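Local coordinates for CRISPR-associated endonuclease Cas2 2 (PDB 1ZPW), which probably acts as a metal-dependent endoribonuclease in CRISPR adaptive immunity, where Cas2 dimers assemble with Cas1 into a heterotetramer, at residues Pro13-Thr16 with Arg17-Lys20; Ala22-Leu25 with Lys26-Gly29; Leu45-Asp48 with Leu49-Ala53. All blocks are in the same frame, centred on the assembly; numbering follows the deposited sequence.

Contact 1: residues Pro13-Thr16 with Arg17-Lys20; sequences PDDT and RRVK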
loop_
_atom_site.group_PDB
_atom_site.type_symbol
_atom_site.label_atom_id
_atom_site.label_comp_id
_atom_site.label_asym_id
_atom_site.label_seq_id
_atom_site.Cartn_x
_atom_site.Cartn_y
_atom_site.Cartn_z
ATOM N N PRO A 13 12.421 6.777 3.300
ATOM C CA PRO A 13 13.022 7.929 4.009
ATOM C C PRO A 13 12.927 9.253 3.295
ATOM O O PRO A 13 12.864 10.344 3.946
ATOM C CB PRO A 13 14.475 7.485 4.279
ATOM C CG PRO A 13 14.733 6.314 3.375
ATOM C CD PRO A 13 13.395 5.709 3.024
ATOM N N ASP A 14 12.892 9.195 1.969
ATOM C CA ASP A 14 12.883 10.386 1.145
ATOM C C ASP A 14 11.488 10.952 0.947
ATOM O O ASP A 14 10.573 10.245 0.472
ATOM C CB ASP A 14 13.506 10.091 -0.212
ATOM C CG ASP A 14 13.547 11.318 -1.099
ATOM O OD1 ASP A 14 14.418 12.205 -0.840
ATOM O OD2 ASP A 14 12.770 11.522 -2.044
ATOM N N ASP A 15 11.295 12.227 1.302
ATOM C CA ASP A 15 9.935 12.782 1.242
ATOM C C ASP A 15 9.335 12.791 -0.171
ATOM O O ASP A 15 8.151 12.505 -0.340
ATOM C CB ASP A 15 9.899 14.222 1.787
ATOM C CG ASP A 15 10.014 14.303 3.296
ATOM O OD1 ASP A 15 9.904 13.291 4.037
ATOM O OD2 ASP A 15 10.224 15.422 3.832
ATOM N N THR A 16 10.145 13.174 -1.174
ATOM C CA THR A 16 9.657 13.249 -2.545
ATOM C C THR A 16 9.224 11.873 -3.066
ATOM O O THR A 16 8.146 11.759 -3.640
ATOM C CB THR A 16 10.712 13.879 -3.472
ATOM O OG1 THR A 16 10.930 15.244 -3.080
ATOM C CG2 THR A 16 10.186 13.994 -4.895
ATOM N N ARG A 17 10.054 10.858 -2.859
ATOM C CA ARG A 17 9.677 9.497 -3.255
ATOM C C ARG A 17 8.434 9.051 -2.506
ATOM O O ARG A 17 7.581 8.398 -3.086
ATOM C CB ARG A 17 10.797 8.519 -2.964
ATOM C CG ARG A 17 11.999 8.751 -3.858
ATOM C CD ARG A 17 12.884 7.540 -3.980
ATOM N NE ARG A 17 13.348 7.035 -2.692
ATOM C CZ ARG A 17 14.438 7.474 -2.051
ATOM N NH1 ARG A 17 15.170 8.477 -2.554
ATOM N NH2 ARG A 17 14.774 6.933 -0.891
ATOM N N ARG A 18 8.309 9.435 -1.236
ATOM C CA ARG A 18 7.145 8.993 -0.459
ATOM C C ARG A 18 5.851 9.613 -0.987
ATOM O O ARG A 18 4.817 8.948 -1.061
ATOM C CB ARG A 18 7.300 9.351 1.021
ATOM C CG ARG A 18 6.388 8.483 1.935
ATOM C CD ARG A 18 6.410 8.962 3.408
ATOM N NE ARG A 18 7.792 9.083 3.815
ATOM C CZ ARG A 18 8.417 10.230 4.032
ATOM N NH1 ARG A 18 9.713 10.202 4.293
ATOM N NH2 ARG A 18 7.751 11.398 3.986
ATOM N N VAL A 19 5.923 10.894 -1.361
ATOM C CA VAL A 19 4.755 11.590 -1.898
ATOM C C VAL A 19 4.349 10.895 -3.204
ATOM O O VAL A 19 3.167 10.629 -3.433
ATOM C CB VAL A 19 5.083 13.080 -2.190
ATOM C CG1 VAL A 19 3.985 13.664 -3.038
ATOM C CG2 VAL A 19 5.192 13.838 -0.853
ATOM N N LYS A 20 5.344 10.595 -4.051
ATOM C CA LYS A 20 5.023 9.936 -5.326
ATOM C C LYS A 20 4.402 8.556 -5.120
ATOM O O LYS A 20 3.423 8.179 -5.807
ATOM C CB LYS A 20 6.274 9.821 -6.185
ATOM C CG LYS A 20 6.742 11.205 -6.660
ATOM C CD LYS A 20 7.980 11.074 -7.510
ATOM C CE LYS A 20 8.507 12.437 -7.866
ATOM N NZ LYS A 20 9.806 12.284 -8.605
#
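With CG turned away from its backbone N, the carboxylate of Asp14 folds beside its own carbonyl carbon and comes under the first turn of the helix, while Arg17, bent at chi3, doubles its guanidinium back over the same residue. Asp14 OD2 accepts from Arg17 N at 2.9 Å, nearly straight at 165° and on the anti side of the carboxylate, which is the N-cap bond of this helix. Asp14 CB lies over one guanidinium face of Arg17, 3.3 Å from Arg17 NH1, with carboxylate and guanidinium planes 15° apart. Because Asp14 OD2 stands well out of the guanidinium plane, its long 3.9 Å salt bridge to Arg17 NH1 rests on charge alone; the directed partner of Arg17 NE is Asp62.

Arg18 turns its guanidinium edge to Asp15 instead, in a salt bridge in which Arg18 NH2 and NH1 both donate end-on to the single oxygen Asp15 OD1, at 2.9 Å and 3.1 Å respectively, with the planes 76° apart. NH1 also reaches Ile12 O, so the group ties the helix start to the residues before it. The methyl of Thr16 (CG2) lies alongside Lys20, 3.8 Å from its CE.

The cap opens helix 15-26 a short loop after strand 4-11, whose Asp11 is the predicted catalytic magnesium ligand, and Pro13 and Arg17 rest on the 58-62 loop that leads into strand 63-68.

Contact 2: residues Ala22-Leu25 with Lys26-Gly29; sequences ANLL and KSYG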
loop_
_atom_site.group_PDB
_atom_site.type_symbol
_atom_site.label_atom_id
_atom_site.label_comp_id
_atom_site.label_asym_id
_atom_site.label_seq_id
_atom_site.Cartn_x
_atom_site.Cartn_y
_atom_site.Cartn_z
ATOM N N ALA A 22 2.730 7.493 -2.393
ATOM C CA ALA A 22 1.362 7.663 -1.886
ATOM C C ALA A 22 0.377 8.036 -2.980
ATOM O O ALA A 22 -0.752 7.537 -2.994
ATOM C CB ALA A 22 1.316 8.689 -0.746
ATOM N N ASN A 23 0.788 8.907 -3.884
ATOM C CA ASN A 23 -0.074 9.292 -4.986
ATOM C C ASN A 23 -0.371 8.103 -5.877
ATOM O O ASN A 23 -1.507 7.921 -6.344
ATOM C CB ASN A 23 0.556 10.433 -5.784
ATOM C CG ASN A 23 0.553 11.738 -5.034
ATOM O OD1 ASN A 23 -0.294 11.970 -4.153
ATOM N ND2 ASN A 23 1.495 12.621 -5.373
ATOM N N LEU A 24 0.638 7.261 -6.092
ATOM C CA LEU A 24 0.410 6.019 -6.842
ATOM C C LEU A 24 -0.603 5.110 -6.143
ATOM O O LEU A 24 -1.552 4.612 -6.760
ATOM C CB LEU A 24 1.741 5.316 -7.090
ATOM C CG LEU A 24 1.607 3.904 -7.658
ATOM C CD1 LEU A 24 1.053 4.028 -9.068
ATOM C CD2 LEU A 24 2.942 3.159 -7.636
ATOM N N LEU A 25 -0.421 4.922 -4.828
ATOM C CA LEU A 25 -1.292 4.023 -4.087
ATOM C C LEU A 25 -2.772 4.456 -4.093
ATOM O O LEU A 25 -3.651 3.609 -4.064
ATOM C CB LEU A 25 -0.777 3.828 -2.648
ATOM C CG LEU A 25 0.564 3.064 -2.618
ATOM C CD1 LEU A 25 1.008 2.863 -1.158
ATOM C CD2 LEU A 25 0.492 1.675 -3.299
ATOM N N LYS A 26 -3.014 5.758 -4.187
ATOM C CA LYS A 26 -4.372 6.290 -4.324
ATOM C C LYS A 26 -5.123 5.728 -5.528
ATOM O O LYS A 26 -6.351 5.638 -5.511
ATOM C CB LYS A 26 -4.317 7.818 -4.379
ATOM C CG LYS A 26 -3.880 8.416 -3.077
ATOM C CD LYS A 26 -5.045 8.687 -2.146
ATOM C CE LYS A 26 -4.512 9.306 -0.851
ATOM N NZ LYS A 26 -5.547 9.830 0.046
ATOM N N SER A 27 -4.394 5.335 -6.576
ATOM C CA SER A 27 -5.043 4.774 -7.758
ATOM C C SER A 27 -5.531 3.335 -7.530
ATOM O O SER A 27 -6.327 2.779 -8.319
ATOM C CB SER A 27 -4.179 4.997 -9.032
ATOM O OG SER A 27 -3.071 4.142 -9.014
ATOM N N TYR A 28 -5.109 2.723 -6.409
ATOM C CA TYR A 28 -5.485 1.352 -6.093
ATOM C C TYR A 28 -6.254 1.187 -4.799
ATOM O O TYR A 28 -6.758 0.103 -4.523
ATOM C CB TYR A 28 -4.251 0.450 -5.960
ATOM C CG TYR A 28 -3.387 0.436 -7.180
ATOM C CD1 TYR A 28 -3.644 -0.424 -8.229
ATOM C CD2 TYR A 28 -2.311 1.329 -7.289
ATOM C CE1 TYR A 28 -2.821 -0.406 -9.375
ATOM C CE2 TYR A 28 -1.513 1.348 -8.386
ATOM C CZ TYR A 28 -1.760 0.482 -9.422
ATOM O OH TYR A 28 -0.921 0.519 -10.505
ATOM N N GLY A 29 -6.299 2.228 -3.978
ATOM C CA GLY A 29 -6.909 2.066 -2.679
ATOM C C GLY A 29 -6.850 3.314 -1.861
ATOM O O GLY A 29 -6.671 4.416 -2.406
#
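The ring of Tyr28 meets the preceding turn along its rim: Leu24 CD1 lies at the edge in the ring plane, 3.8 Å from Tyr28 CE2, and Leu25 O is also near that plane. Leu24 O approaches obliquely, 3.4 Å from Tyr28 CD2. Neither ring face takes a side chain from the 22-25 segment; beyond it, Cys39 and Leu41 of strand 36-41 touch the tyrosine.

Leu24 O is gripped twice by Ser27. The hydroxyl donates from OG at 2.8 Å, in the carbonyl plane, whereas Ser27 N donates at 2.9 Å from well above it. A chi1 of 73° holds OG between the backbone N and the carbonyl carbon, within reach of Leu24 O. Leu25 O is approached similarly from above its plane by Tyr28 N at 2.9 Å, with a weak second bond from Gly29 N, while Lys26 N still makes the i to i-4 bond to Ala22 O at 3.1 Å.

The shift from i-4 to i-3 acceptors marks a tightening where the chain leaves helix 15-26 on its way to strand 29-33. Carbonyls at a C-terminal helix end lack the next turn's amides; here Ser27 (N and OG) and Tyr28 supply the donors, with a weak one from Gly29, and the Tyr28 hydroxyl is hydrogen-bonded to Asp48 of helix 43-56.

Contact 3: residues Leu45-Asp48 with Leu49-Ala53; sequences LLED and LRRRA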
loop_
_atom_site.group_PDB
_atom_site.type_symbol
_atom_site.label_atom_id
_atom_site.label_comp_id
_atom_site.label_asym_id
_atom_site.label_seq_id
_atom_site.Cartn_x
_atom_site.Cartn_y
_atom_site.Cartn_z
ATOM N N LEU A 45 -3.833 -6.295 -11.220
ATOM C CA LEU A 45 -3.624 -5.015 -10.558
ATOM C C LEU A 45 -2.438 -5.067 -9.618
ATOM O O LEU A 45 -1.742 -4.067 -9.430
ATOM C CB LEU A 45 -4.867 -4.583 -9.785
ATOM C CG LEU A 45 -6.054 -4.055 -10.587
ATOM C CD1 LEU A 45 -7.261 -3.928 -9.644
ATOM C CD2 LEU A 45 -5.749 -2.717 -11.256
ATOM N N LEU A 46 -2.229 -6.210 -9.003
ATOM C CA LEU A 46 -1.062 -6.366 -8.109
ATOM C C LEU A 46 0.229 -6.204 -8.908
ATOM O O LEU A 46 1.136 -5.463 -8.522
ATOM C CB LEU A 46 -1.149 -7.704 -7.369
ATOM C CG LEU A 46 0.014 -8.152 -6.494
ATOM C CD1 LEU A 46 0.289 -7.076 -5.440
ATOM C CD2 LEU A 46 -0.378 -9.468 -5.855
ATOM N N GLU A 47 0.313 -6.883 -10.052
ATOM C CA GLU A 47 1.486 -6.761 -10.901
ATOM C C GLU A 47 1.678 -5.311 -11.354
ATOM O O GLU A 47 2.789 -4.829 -11.410
ATOM C CB GLU A 47 1.305 -7.676 -12.113
ATOM C CG GLU A 47 2.503 -7.647 -13.018
ATOM C CD GLU A 47 2.290 -8.407 -14.314
ATOM O OE1 GLU A 47 3.157 -9.225 -14.626
ATOM O OE2 GLU A 47 1.275 -8.175 -15.002
ATOM N N ASP A 48 0.577 -4.629 -11.677
ATOM C CA ASP A 48 0.633 -3.250 -12.131
ATOM C C ASP A 48 1.163 -2.331 -11.029
ATOM O O ASP A 48 2.021 -1.455 -11.275
ATOM C CB ASP A 48 -0.754 -2.779 -12.556
ATOM C CG ASP A 48 -0.737 -1.399 -13.203
ATOM O OD1 ASP A 48 -1.429 -0.485 -12.702
ATOM O OD2 ASP A 48 -0.066 -1.146 -14.234
ATOM N N LEU A 49 0.639 -2.541 -9.819
ATOM C CA LEU A 49 1.129 -1.802 -8.651
ATOM C C LEU A 49 2.639 -2.017 -8.463
ATOM O O LEU A 49 3.378 -1.042 -8.290
ATOM C CB LEU A 49 0.333 -2.198 -7.393
ATOM C CG LEU A 49 0.599 -1.448 -6.071
ATOM C CD1 LEU A 49 -0.560 -1.697 -5.094
ATOM C CD2 LEU A 49 1.887 -1.848 -5.428
ATOM N N ARG A 50 3.093 -3.271 -8.486
ATOM C CA ARG A 50 4.533 -3.522 -8.329
ATOM C C ARG A 50 5.360 -2.867 -9.404
ATOM O O ARG A 50 6.388 -2.227 -9.113
ATOM C CB ARG A 50 4.853 -5.001 -8.317
ATOM C CG ARG A 50 4.318 -5.759 -7.132
ATOM C CD ARG A 50 5.069 -7.071 -6.956
ATOM N NE ARG A 50 5.060 -7.729 -8.264
ATOM C CZ ARG A 50 4.202 -8.680 -8.630
ATOM N NH1 ARG A 50 4.244 -9.145 -9.882
ATOM N NH2 ARG A 50 3.328 -9.202 -7.767
ATOM N N ARG A 51 4.913 -3.007 -10.655
ATOM C CA ARG A 51 5.626 -2.442 -11.780
ATOM C C ARG A 51 5.789 -0.933 -11.639
ATOM O O ARG A 51 6.888 -0.400 -11.860
ATOM C CB ARG A 51 4.888 -2.804 -13.073
ATOM C CG ARG A 51 5.218 -2.009 -14.323
ATOM C CD ARG A 51 4.168 -2.147 -15.486
ATOM N NE ARG A 51 3.549 -3.474 -15.624
ATOM C CZ ARG A 51 4.189 -4.578 -16.044
ATOM N NH1 ARG A 51 3.557 -5.747 -16.134
ATOM N NH2 ARG A 51 5.476 -4.510 -16.359
ATOM N N ARG A 52 4.721 -0.258 -11.220
ATOM C CA ARG A 52 4.742 1.197 -11.097
ATOM C C ARG A 52 5.502 1.613 -9.847
ATOM O O ARG A 52 6.192 2.632 -9.876
ATOM C CB ARG A 52 3.304 1.733 -11.125
ATOM C CG ARG A 52 2.642 1.471 -12.502
ATOM C CD ARG A 52 1.233 1.941 -12.672
ATOM N NE ARG A 52 1.128 3.398 -12.688
ATOM C CZ ARG A 52 -0.028 4.045 -12.513
ATOM N NH1 ARG A 52 -1.159 3.362 -12.312
ATOM N NH2 ARG A 52 -0.054 5.368 -12.530
ATOM N N ALA A 53 5.375 0.846 -8.765
ATOM C CA ALA A 53 6.093 1.184 -7.523
ATOM C C ALA A 53 7.600 1.062 -7.761
ATOM O O ALA A 53 8.377 1.904 -7.348
ATOM C CB ALA A 53 5.650 0.285 -6.370
#
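Arg50 lies across the preceding turn with one guanidinium face over the backbone of Glu47, whose CA stands 3.8 Å from Arg50 NH1. The bend at chi3 (-50°) brings the group back along the helix, and its other terminal nitrogen, NH2, comes 3.7 Å from Leu46 CG. Glu47 CA and Leu46 O lie over this face, whereas the charged atoms are not in contact, Glu47 OE1 being 4.9 Å from Arg50 NH1. A 3.5 Å salt bridge from Glu47 OE2 to Arg51 NH1 belongs to one of two conformers of Arg51 and is doubtful.

Along the backbone, four successive i to i-4 bonds run from Leu45 O to Arg52 N, each 2.9 to 3.0 Å, so residues 45-53 form about two and a half regular turns of helix 43-56. This is the second helix of the ferredoxin-like fold of Cas2, packed on the four-stranded antiparallel sheet. Leu49 forms the inward side, against Ile66, Leu41 and Leu25, and Leu46 also touches Ile66 and Leu41, while Glu47 and Arg51 occupy the exposed flank.

Asp48 sits between these sides. Its OD1 lies at the edge of the Arg52 guanidinium, in plane, but 3.9 Å from Arg52 NH1, a long salt bridge; the nearer approach is to Arg52 CD at 3.6 Å. The stronger partner of Asp48 OD1 is the hydroxyl of Tyr28, to which Arg52 NH1 makes a weak hydrogen bond as donor.

In the fold
Contacts 1 and 2 occupy opposite ends of helix 15-26, with centres about 13 Å apart, and contact 3 lies within helix 43-56. Contact 1 is a surface site with no buried residue, dominated by charged side chains at a helix start near the predicted metal ligand. Contact 2 is partly buried: Leu25 faces the sheet, Leu24 the helix 43-56, and its polar bonds are mainly to backbone carbonyls. Contact 3 is again largely surface, its charge pairs long or doubtful, yet Leu49 of the same helix is buried. Contacts 2 and 3 meet directly, their centres about 11 Å apart, through the Tyr28-Asp48 pair and Leu24 CD2 against Ala53 N at 3.5 Å; contacts 1 and 3 do not touch.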